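Local atomic coordinates of glutathione peroxidase (Hypocrea jecorina, PDB entry 6VPD), a protein that probably reduces hydroperoxides to the corresponding alcohols with electrons from thioredoxin, acting as a glutathione peroxidase-like thioredoxin peroxidase. Residues A[47-58]-A[83-92]; A[25-33]-A[158-166]. All blocks are in the same frame, centred on the assembly; numbering follows the deposited sequence.

Contact 1: residues A[47-58]-A[83-92]; sequences YKGKVVLVVNTA and DDFVVLGFPC
Tyr47 CG stands anti to its carbonyl carbon (chi1 -63°), and Val86 sets CG1 between its own backbone N and carbonyl carbon (chi1 47°); together these torsions turn both valine methyls to the phenol ring, CG1 to Tyr47 CD1 at 3.7 Å and CG2 to Tyr47 CE1 at 3.8 Å. Val86 CG1 also meets Val52 CG2 at 3.8 Å, the two valines lying side by side. Further on, Leu88 CG reaches Val52 CG1, and Val54 CG1 approaches Phe90 CE1 at 3.8 Å.

The packing rests on the parallel pairing of a beta-alpha-beta unit of the thioredoxin fold, strands 51-58 and 85-92 being joined through helix 64-80. Bonds run in turn from one strand to the other: Val51 N to Asp84 O (3.1 Å), Val86 N to Val51 O, Leu53 N to Val86 O (3.0 Å), and so on as far as Thr57 N to Phe90 O; a weak one from Cys92 N to Thr57 O follows. On the other face Phe85 CE1 puts the edge of its ring against Leu53 CB at 3.7 Å, with helices 64-80 and 176-188 packed over this side. On the face of Val52 and Val86, helix 133-141 covers Val54, Asn56 and Phe90, and Asn56 ND2 bonds to Trp153 O. Before the strands, Lys50 NZ donates to Asp83 O at 3.2 Å.

Because the interior side chains are almost wholly apolar, cohesion rests on backbone bonds and dispersion, in a strand pair whose Ala58 end lies close to Cys61, the predicted active-site residue.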
loop_
_atom_site.group_PDB
_atom_site.type_symbol
_atom_site.label_atom_id
_atom_site.label_comp_id
_atom_site.label_asym_id
_atom_site.label_seq_id
_atom_site.Cartn_x
_atom_site.Cartn_y
_atom_site.Cartn_z
ATOM N N TYR A 47 -2.772 29.692 -2.664
ATOM C CA TYR A 47 -3.473 28.763 -3.538
ATOM C C TYR A 47 -4.990 28.792 -3.348
ATOM O O TYR A 47 -5.684 27.923 -3.887
ATOM C CB TYR A 47 -2.957 27.340 -3.310
ATOM C CG TYR A 47 -1.491 27.128 -3.637
ATOM C CD1 TYR A 47 -1.044 27.210 -4.946
ATOM C CD2 TYR A 47 -0.566 26.801 -2.647
ATOM C CE1 TYR A 47 0.290 27.006 -5.275
ATOM C CE2 TYR A 47 0.792 26.596 -2.970
ATOM C CZ TYR A 47 1.201 26.704 -4.298
ATOM O OH TYR A 47 2.508 26.495 -4.677
ATOM N N LYS A 48 -5.519 29.762 -2.600
ATOM C CA LYS A 48 -6.944 29.760 -2.284
ATOM C C LYS A 48 -7.791 29.699 -3.557
ATOM O O LYS A 48 -7.442 30.284 -4.587
ATOM C CB LYS A 48 -7.293 31.003 -1.464
ATOM C CG LYS A 48 -8.734 31.048 -0.974
ATOM C CD LYS A 48 -8.972 32.187 0.001
ATOM C CE LYS A 48 -8.337 31.911 1.356
ATOM N NZ LYS A 48 -8.657 32.967 2.381
ATOM N N GLY A 49 -8.900 28.966 -3.492
ATOM C CA GLY A 49 -9.782 28.863 -4.637
ATOM C C GLY A 49 -9.308 27.941 -5.739
ATOM O O GLY A 49 -9.932 27.913 -6.812
ATOM N N LYS A 50 -8.223 27.194 -5.519
ATOM C CA LYS A 50 -7.711 26.227 -6.475
ATOM C C LYS A 50 -7.909 24.819 -5.935
ATOM O O LYS A 50 -8.210 24.610 -4.756
ATOM C CB LYS A 50 -6.225 26.462 -6.769
ATOM C CG LYS A 50 -5.823 27.916 -6.924
ATOM C CD LYS A 50 -6.305 28.493 -8.238
ATOM C CE LYS A 50 -5.536 29.757 -8.599
ATOM N NZ LYS A 50 -4.110 29.441 -8.818
ATOM N N VAL A 51 -7.731 23.841 -6.821
ATOM C CA VAL A 51 -7.820 22.430 -6.466
ATOM C C VAL A 51 -6.403 21.944 -6.216
ATOM O O VAL A 51 -5.526 22.123 -7.068
ATOM C CB VAL A 51 -8.514 21.619 -7.578
ATOM C CG1 VAL A 51 -8.527 20.132 -7.259
ATOM C CG2 VAL A 51 -9.934 22.132 -7.784
ATOM N N VAL A 52 -6.170 21.364 -5.039
ATOM C CA VAL A 52 -4.840 20.992 -4.568
ATOM C C VAL A 52 -4.813 19.493 -4.267
ATOM O O VAL A 52 -5.717 18.963 -3.605
ATOM C CB VAL A 52 -4.431 21.790 -3.311
ATOM C CG1 VAL A 52 -2.977 21.488 -2.951
ATOM C CG2 VAL A 52 -4.650 23.284 -3.499
ATOM N N LEU A 53 -3.771 18.818 -4.739
ATOM C CA LEU A 53 -3.553 17.416 -4.435
ATOM C C LEU A 53 -2.301 17.324 -3.576
ATOM O O LEU A 53 -1.212 17.698 -4.023
ATOM C CB LEU A 53 -3.420 16.585 -5.710
ATOM C CG LEU A 53 -3.283 15.098 -5.351
ATOM C CD1 LEU A 53 -4.637 14.462 -4.975
ATOM C CD2 LEU A 53 -2.572 14.314 -6.413
ATOM N N VAL A 54 -2.459 16.848 -2.344
ATOM C CA VAL A 54 -1.387 16.814 -1.362
ATOM C C VAL A 54 -0.901 15.384 -1.322
ATOM O O VAL A 54 -1.709 14.455 -1.229
ATOM C CB VAL A 54 -1.872 17.276 0.027
ATOM C CG1 VAL A 54 -0.795 17.064 1.066
ATOM C CG2 VAL A 54 -2.308 18.741 0.014
ATOM N N VAL A 55 0.404 15.193 -1.452
ATOM C CA VAL A 55 0.975 13.856 -1.484
ATOM C C VAL A 55 2.278 13.879 -0.684
ATOM O O VAL A 55 3.064 14.826 -0.793
ATOM C CB VAL A 55 1.169 13.369 -2.935
ATOM C CG1 VAL A 55 2.203 14.193 -3.638
ATOM C CG2 VAL A 55 1.561 11.900 -2.975
ATOM N N ASN A 56 2.454 12.893 0.198
ATOM C CA ASN A 56 3.696 12.708 0.940
ATOM C C ASN A 56 4.635 11.840 0.110
ATOM O O ASN A 56 4.319 10.683 -0.210
ATOM C CB ASN A 56 3.446 12.052 2.290
ATOM C CG ASN A 56 2.723 10.759 2.144
ATOM O OD1 ASN A 56 1.713 10.692 1.433
ATOM N ND2 ASN A 56 3.237 9.707 2.772
ATOM N N THR A 57 5.783 12.395 -0.239
ATOM C CA THR A 57 6.713 11.711 -1.114
ATOM C C THR A 57 7.818 11.052 -0.299
ATOM O O THR A 57 8.033 11.362 0.876
ATOM C CB THR A 57 7.303 12.679 -2.145
ATOM O OG1 THR A 57 7.749 13.871 -1.484
ATOM C CG2 THR A 57 6.256 13.039 -3.167
ATOM N N ALA A 58 8.482 10.101 -0.947
ATOM C CA ALA A 58 9.620 9.421 -0.362
ATOM C C ALA A 58 10.778 10.385 -0.171
ATOM O O ALA A 58 11.085 11.195 -1.048
ATOM C CB ALA A 58 10.059 8.271 -1.262
ATOM N N ASP A 83 -3.363 26.493 -14.355
ATOM C CA ASP A 83 -3.416 27.254 -13.103
ATOM C C ASP A 83 -4.559 26.798 -12.198
ATOM O O ASP A 83 -4.664 27.251 -11.047
ATOM C CB ASP A 83 -3.549 28.761 -13.365
ATOM C CG ASP A 83 -2.245 29.414 -13.821
ATOM O OD1 ASP A 83 -1.299 28.695 -14.233
ATOM O OD2 ASP A 83 -2.201 30.669 -13.792
ATOM N N ASP A 84 -5.423 25.906 -12.694
ATOM C CA ASP A 84 -6.558 25.455 -11.892
ATOM C C ASP A 84 -6.164 24.519 -10.763
ATOM O O ASP A 84 -6.949 24.364 -9.817
ATOM C CB ASP A 84 -7.583 24.736 -12.761
ATOM C CG ASP A 84 -8.414 25.682 -13.561
ATOM O OD1 ASP A 84 -9.408 26.181 -12.986
ATOM O OD2 ASP A 84 -8.070 25.929 -14.749
ATOM N N PHE A 85 -4.970 23.919 -10.833
ATOM C CA PHE A 85 -4.671 22.682 -10.119
ATOM C C PHE A 85 -3.184 22.605 -9.782
ATOM O O PHE A 85 -2.344 22.634 -10.683
ATOM C CB PHE A 85 -5.105 21.482 -10.974
ATOM C CG PHE A 85 -4.619 20.164 -10.459
ATOM C CD1 PHE A 85 -4.983 19.721 -9.184
ATOM C CD2 PHE A 85 -3.780 19.368 -11.238
ATOM C CE1 PHE A 85 -4.522 18.511 -8.692
ATOM C CE2 PHE A 85 -3.322 18.162 -10.771
ATOM C CZ PHE A 85 -3.691 17.722 -9.485
ATOM N N VAL A 86 -2.849 22.492 -8.493
ATOM C CA VAL A 86 -1.465 22.381 -8.044
ATOM C C VAL A 86 -1.282 21.083 -7.257
ATOM O O VAL A 86 -2.172 20.657 -6.512
ATOM C CB VAL A 86 -1.048 23.608 -7.204
ATOM C CG1 VAL A 86 -2.087 23.924 -6.167
ATOM C CG2 VAL A 86 0.290 23.379 -6.540
ATOM N N VAL A 87 -0.128 20.447 -7.446
ATOM C CA VAL A 87 0.282 19.268 -6.698
ATOM C C VAL A 87 1.379 19.690 -5.727
ATOM O O VAL A 87 2.361 20.333 -6.129
ATOM C CB VAL A 87 0.777 18.161 -7.645
ATOM C CG1 VAL A 87 1.341 16.969 -6.861
ATOM C CG2 VAL A 87 -0.344 17.732 -8.603
ATOM N N LEU A 88 1.202 19.355 -4.450
ATOM C CA LEU A 88 2.181 19.660 -3.411
ATOM C C LEU A 88 2.737 18.344 -2.888
ATOM O O LEU A 88 2.017 17.577 -2.234
ATOM C CB LEU A 88 1.556 20.489 -2.282
ATOM C CG LEU A 88 1.007 21.860 -2.688
ATOM C CD1 LEU A 88 0.601 22.707 -1.469
ATOM C CD2 LEU A 88 2.013 22.619 -3.536
ATOM N N GLY A 89 4.005 18.070 -3.180
ATOM C CA GLY A 89 4.677 16.911 -2.611
ATOM C C GLY A 89 5.400 17.304 -1.334
ATOM O O GLY A 89 6.045 18.343 -1.273
ATOM N N PHE A 90 5.279 16.465 -0.312
ATOM C CA PHE A 90 5.944 16.701 0.971
ATOM C C PHE A 90 6.818 15.501 1.275
ATOM O O PHE A 90 6.286 14.413 1.581
ATOM C CB PHE A 90 4.964 16.911 2.124
ATOM C CG PHE A 90 4.143 18.153 2.030
ATOM C CD1 PHE A 90 3.041 18.207 1.189
ATOM C CD2 PHE A 90 4.436 19.250 2.823
ATOM C CE1 PHE A 90 2.267 19.362 1.112
ATOM C CE2 PHE A 90 3.667 20.412 2.760
ATOM C CZ PHE A 90 2.585 20.470 1.906
ATOM N N PRO A 91 8.133 15.641 1.236
ATOM C CA PRO A 91 9.008 14.505 1.536
ATOM C C PRO A 91 8.823 14.018 2.961
ATOM O O PRO A 91 8.530 14.790 3.879
ATOM C CB PRO A 91 10.408 15.080 1.322
ATOM C CG PRO A 91 10.201 16.261 0.435
ATOM C CD PRO A 91 8.880 16.827 0.801
ATOM N N CYS A 92 9.010 12.714 3.138
ATOM C CA CYS A 92 8.793 12.076 4.431
ATOM C C CYS A 92 9.719 10.881 4.557
ATOM O O CYS A 92 9.688 9.970 3.719
ATOM C CB CYS A 92 7.341 11.638 4.592
ATOM S SG CYS A 92 6.908 11.357 6.306
#

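Contact 2: residues A[25-33]-A[158-166]; sequences SATSFFDFK and FLIGRDGKV
Gly164 O takes the backbone N-H of Phe29 at 2.9 Å, a nearly straight bond (168° at the hydrogen) that lies in the carbonyl plane, on a lone pair. It ties the 3-10 turn 29-31, close to the start of the modelled chain, to the type I turn Gly161-Gly164 of a beta hairpin in the thioredoxin fold, the link between antiparallel strands 157-160 and 166-170. Each turn is closed by its own backbone, Gly164 N reaching Gly161 O and Asp31 N reaching Ser28 O. Asp31 OD2 also accepts from Ser28 N, which meets it from above the carboxylate plane.

The apolar half of the contact is a CH-pi interaction. Phe29 turns one ring face to Ile160, its chi1 of 171° carrying CG away from the backbone N; Ile160 CG1 sits over the middle of the ring, 3.7 Å from the centroid. Ile160 CG2 presses on Phe29 CB at 3.6 Å, while Ile160 CD1 leans on Phe29 CD1 at 3.7 Å. The same aromatic side chain reaches Val54 of the central sheet and Leu134 of helix 133-141, packing between them. A serine in its place would probably leave Ile160 without its aromatic cover and open a gap beside Val54 and Leu134.

Phe30 lies against the turn: one face of its ring is met by Phe29 CD2, and its CE2 and CZ end reaches the hairpin backbone. Gly164, with positive phi, presents a bare CA to it; a CB at this position would clash with Ser28 OG and sit tight against Phe30 CD2. Phe30 CE2 thereby comes to 3.5 Å from Gly164 CA and to 3.4 Å from Arg162 O.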
loop_
_atom_site.group_PDB
_atom_site.type_symbol
_atom_site.label_atom_id
_atom_site.label_comp_id
_atom_site.label_asym_id
_atom_site.label_seq_id
_atom_site.Cartn_x
_atom_site.Cartn_y
_atom_site.Cartn_z
ATOM N N SER A 25 -13.789 21.334 11.220
ATOM C CA SER A 25 -13.773 22.301 12.316
ATOM C C SER A 25 -13.630 23.754 11.828
ATOM O O SER A 25 -12.859 24.522 12.412
ATOM C CB SER A 25 -12.637 21.971 13.289
ATOM O OG SER A 25 -11.441 21.678 12.585
ATOM N N ALA A 26 -14.362 24.111 10.755
ATOM C CA ALA A 26 -14.408 25.448 10.145
ATOM C C ALA A 26 -13.046 25.908 9.631
ATOM O O ALA A 26 -12.928 26.958 8.983
ATOM C CB ALA A 26 -14.972 26.481 11.125
ATOM N N THR A 27 -12.009 25.130 9.920
ATOM C CA THR A 27 -10.713 25.383 9.326
ATOM C C THR A 27 -10.754 25.015 7.848
ATOM O O THR A 27 -11.521 24.147 7.411
ATOM C CB THR A 27 -9.628 24.587 10.043
ATOM O OG1 THR A 27 -9.947 24.491 11.431
ATOM C CG2 THR A 27 -8.280 25.277 9.906
ATOM N N SER A 28 -9.941 25.712 7.074
ATOM C CA SER A 28 -9.774 25.432 5.669
ATOM C C SER A 28 -8.304 25.159 5.417
ATOM O O SER A 28 -7.429 25.705 6.098
ATOM C CB SER A 28 -10.226 26.586 4.801
ATOM O OG SER A 28 -9.114 27.087 4.077
ATOM N N PHE A 29 -8.054 24.309 4.426
ATOM C CA PHE A 29 -6.692 23.971 4.051
ATOM C C PHE A 29 -5.870 25.222 3.812
ATOM O O PHE A 29 -4.699 25.288 4.190
ATOM C CB PHE A 29 -6.734 23.076 2.805
ATOM C CG PHE A 29 -5.408 22.820 2.175
ATOM C CD1 PHE A 29 -4.579 21.808 2.645
ATOM C CD2 PHE A 29 -5.008 23.549 1.077
ATOM C CE1 PHE A 29 -3.351 21.544 2.037
ATOM C CE2 PHE A 29 -3.791 23.298 0.474
ATOM C CZ PHE A 29 -2.963 22.285 0.951
ATOM N N PHE A 30 -6.471 26.243 3.223
ATOM C CA PHE A 30 -5.685 27.438 2.930
ATOM C C PHE A 30 -5.371 28.287 4.174
ATOM O O PHE A 30 -4.687 29.313 4.037
ATOM C CB PHE A 30 -6.407 28.264 1.859
ATOM C CG PHE A 30 -6.818 27.457 0.633
ATOM C CD1 PHE A 30 -5.873 27.026 -0.293
ATOM C CD2 PHE A 30 -8.154 27.134 0.412
ATOM C CE1 PHE A 30 -6.259 26.290 -1.415
ATOM C CE2 PHE A 30 -8.541 26.402 -0.703
ATOM C CZ PHE A 30 -7.590 25.984 -1.617
ATOM N N ASP A 31 -5.820 27.881 5.372
ATOM C CA ASP A 31 -5.377 28.510 6.615
ATOM C C ASP A 31 -3.941 28.133 6.993
ATOM O O ASP A 31 -3.359 28.768 7.880
ATOM C CB ASP A 31 -6.307 28.132 7.791
ATOM C CG ASP A 31 -7.731 28.706 7.652
ATOM O OD1 ASP A 31 -7.916 29.611 6.815
ATOM O OD2 ASP A 31 -8.659 28.256 8.377
ATOM N N PHE A 32 -3.355 27.119 6.364
ATOM C CA PHE A 32 -2.125 26.558 6.905
ATOM C C PHE A 32 -0.905 27.169 6.229
ATOM O O PHE A 32 -0.980 27.705 5.123
ATOM C CB PHE A 32 -2.103 25.046 6.740
ATOM C CG PHE A 32 -2.935 24.305 7.745
ATOM C CD1 PHE A 32 -4.269 24.041 7.495
ATOM C CD2 PHE A 32 -2.368 23.843 8.939
ATOM C CE1 PHE A 32 -5.033 23.356 8.428
ATOM C CE2 PHE A 32 -3.121 23.152 9.863
ATOM C CZ PHE A 32 -4.453 22.906 9.609
ATOM N N LYS A 33 0.221 27.097 6.931
ATOM C CA LYS A 33 1.532 27.470 6.420
ATOM C C LYS A 33 2.428 26.242 6.498
ATOM O O LYS A 33 2.303 25.436 7.422
ATOM C CB LYS A 33 2.158 28.628 7.224
ATOM C CG LYS A 33 1.355 29.913 7.239
ATOM C CD LYS A 33 0.340 29.921 8.389
ATOM C CE LYS A 33 -0.525 31.185 8.352
ATOM N NZ LYS A 33 -1.227 31.436 9.659
ATOM N N PHE A 158 -4.229 13.356 -0.675
ATOM C CA PHE A 158 -5.445 14.072 -0.279
ATOM C C PHE A 158 -5.795 15.117 -1.328
ATOM O O PHE A 158 -4.920 15.839 -1.810
ATOM C CB PHE A 158 -5.307 14.808 1.042
ATOM C CG PHE A 158 -4.947 13.946 2.205
ATOM C CD1 PHE A 158 -3.636 13.538 2.406
ATOM C CD2 PHE A 158 -5.912 13.616 3.164
ATOM C CE1 PHE A 158 -3.297 12.774 3.526
ATOM C CE2 PHE A 158 -5.582 12.849 4.284
ATOM C CZ PHE A 158 -4.274 12.420 4.457
ATOM N N LEU A 159 -7.079 15.228 -1.648
ATOM C CA LEU A 159 -7.570 16.175 -2.637
ATOM C C LEU A 159 -8.308 17.314 -1.929
ATOM O O LEU A 159 -9.267 17.064 -1.191
ATOM C CB LEU A 159 -8.478 15.463 -3.632
ATOM C CG LEU A 159 -9.052 16.315 -4.757
ATOM C CD1 LEU A 159 -7.913 16.921 -5.554
ATOM C CD2 LEU A 159 -9.991 15.475 -5.638
ATOM N N ILE A 160 -7.859 18.555 -2.162
ATOM C CA ILE A 160 -8.455 19.753 -1.580
ATOM C C ILE A 160 -9.322 20.433 -2.633
ATOM O O ILE A 160 -8.820 20.845 -3.687
ATOM C CB ILE A 160 -7.392 20.745 -1.068
ATOM C CG1 ILE A 160 -6.298 20.085 -0.196
ATOM C CG2 ILE A 160 -8.096 21.863 -0.326
ATOM C CD1 ILE A 160 -6.783 19.298 0.970
ATOM N N GLY A 161 -10.616 20.602 -2.333
ATOM C CA GLY A 161 -11.492 21.349 -3.213
ATOM C C GLY A 161 -11.245 22.847 -3.121
ATOM O O GLY A 161 -10.547 23.340 -2.237
ATOM N N ARG A 162 -11.835 23.586 -4.068
ATOM C CA ARG A 162 -11.580 25.024 -4.158
ATOM C C ARG A 162 -11.935 25.747 -2.862
ATOM O O ARG A 162 -11.346 26.789 -2.554
ATOM C CB ARG A 162 -12.359 25.638 -5.323
ATOM C CG ARG A 162 -11.980 25.133 -6.706
ATOM C CD ARG A 162 -12.593 26.079 -7.734
ATOM N NE ARG A 162 -12.420 25.656 -9.120
ATOM C CZ ARG A 162 -11.528 26.182 -9.968
ATOM N NH1 ARG A 162 -10.701 27.148 -9.568
ATOM N NH2 ARG A 162 -11.460 25.751 -11.225
ATOM N N ASP A 163 -12.874 25.197 -2.086
ATOM C CA ASP A 163 -13.272 25.746 -0.795
ATOM C C ASP A 163 -12.357 25.340 0.354
ATOM O O ASP A 163 -12.574 25.811 1.479
ATOM C CB ASP A 163 -14.696 25.309 -0.454
ATOM C CG ASP A 163 -14.842 23.795 -0.403
ATOM O OD1 ASP A 163 -14.013 23.077 -1.035
ATOM O OD2 ASP A 163 -15.792 23.321 0.263
ATOM N N GLY A 164 -11.380 24.463 0.121
ATOM C CA GLY A 164 -10.427 24.098 1.148
ATOM C C GLY A 164 -10.814 22.950 2.062
ATOM O O GLY A 164 -10.133 22.736 3.071
ATOM N N LYS A 165 -11.879 22.220 1.763
ATOM C CA LYS A 165 -12.217 21.019 2.509
ATOM C C LYS A 165 -11.582 19.811 1.828
ATOM O O LYS A 165 -11.428 19.772 0.604
ATOM C CB LYS A 165 -13.736 20.813 2.581
ATOM C CG LYS A 165 -14.550 22.067 2.834
ATOM C CD LYS A 165 -14.730 22.392 4.320
ATOM C CE LYS A 165 -15.871 23.429 4.511
ATOM N NZ LYS A 165 -15.380 24.839 4.579
ATOM N N VAL A 166 -11.216 18.813 2.629
ATOM C CA VAL A 166 -10.687 17.578 2.063
ATOM C C VAL A 166 -11.825 16.815 1.411
ATOM O O VAL A 166 -12.792 16.437 2.077
ATOM C CB VAL A 166 -9.989 16.735 3.135
ATOM C CG1 VAL A 166 -9.398 15.470 2.514
ATOM C CG2 VAL A 166 -8.917 17.566 3.796
#

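In the fold
Contacts 1 and 2, their centres 11 Å apart, illustrate how one sheet can unite distant parts of a chain. Strand 51-58, the first partner in contact 1, has strand 85-92 parallel on one edge and strand 157-160 of contact 2 antiparallel on the other, with probable hydrogen bonds from Ile160 N to Val52 O and from Val54 N to Phe158 O. In sequence, 25-33 comes first and 158-166 last, so contact 2 brackets both strands of contact 1. Arg162 adds a further tie, through a salt bridge to Asp84 and a bond to Gly49 O. The start of the modelled chain and its later part are thus fastened to the central sheet, whose pairing continues toward the predicted active site.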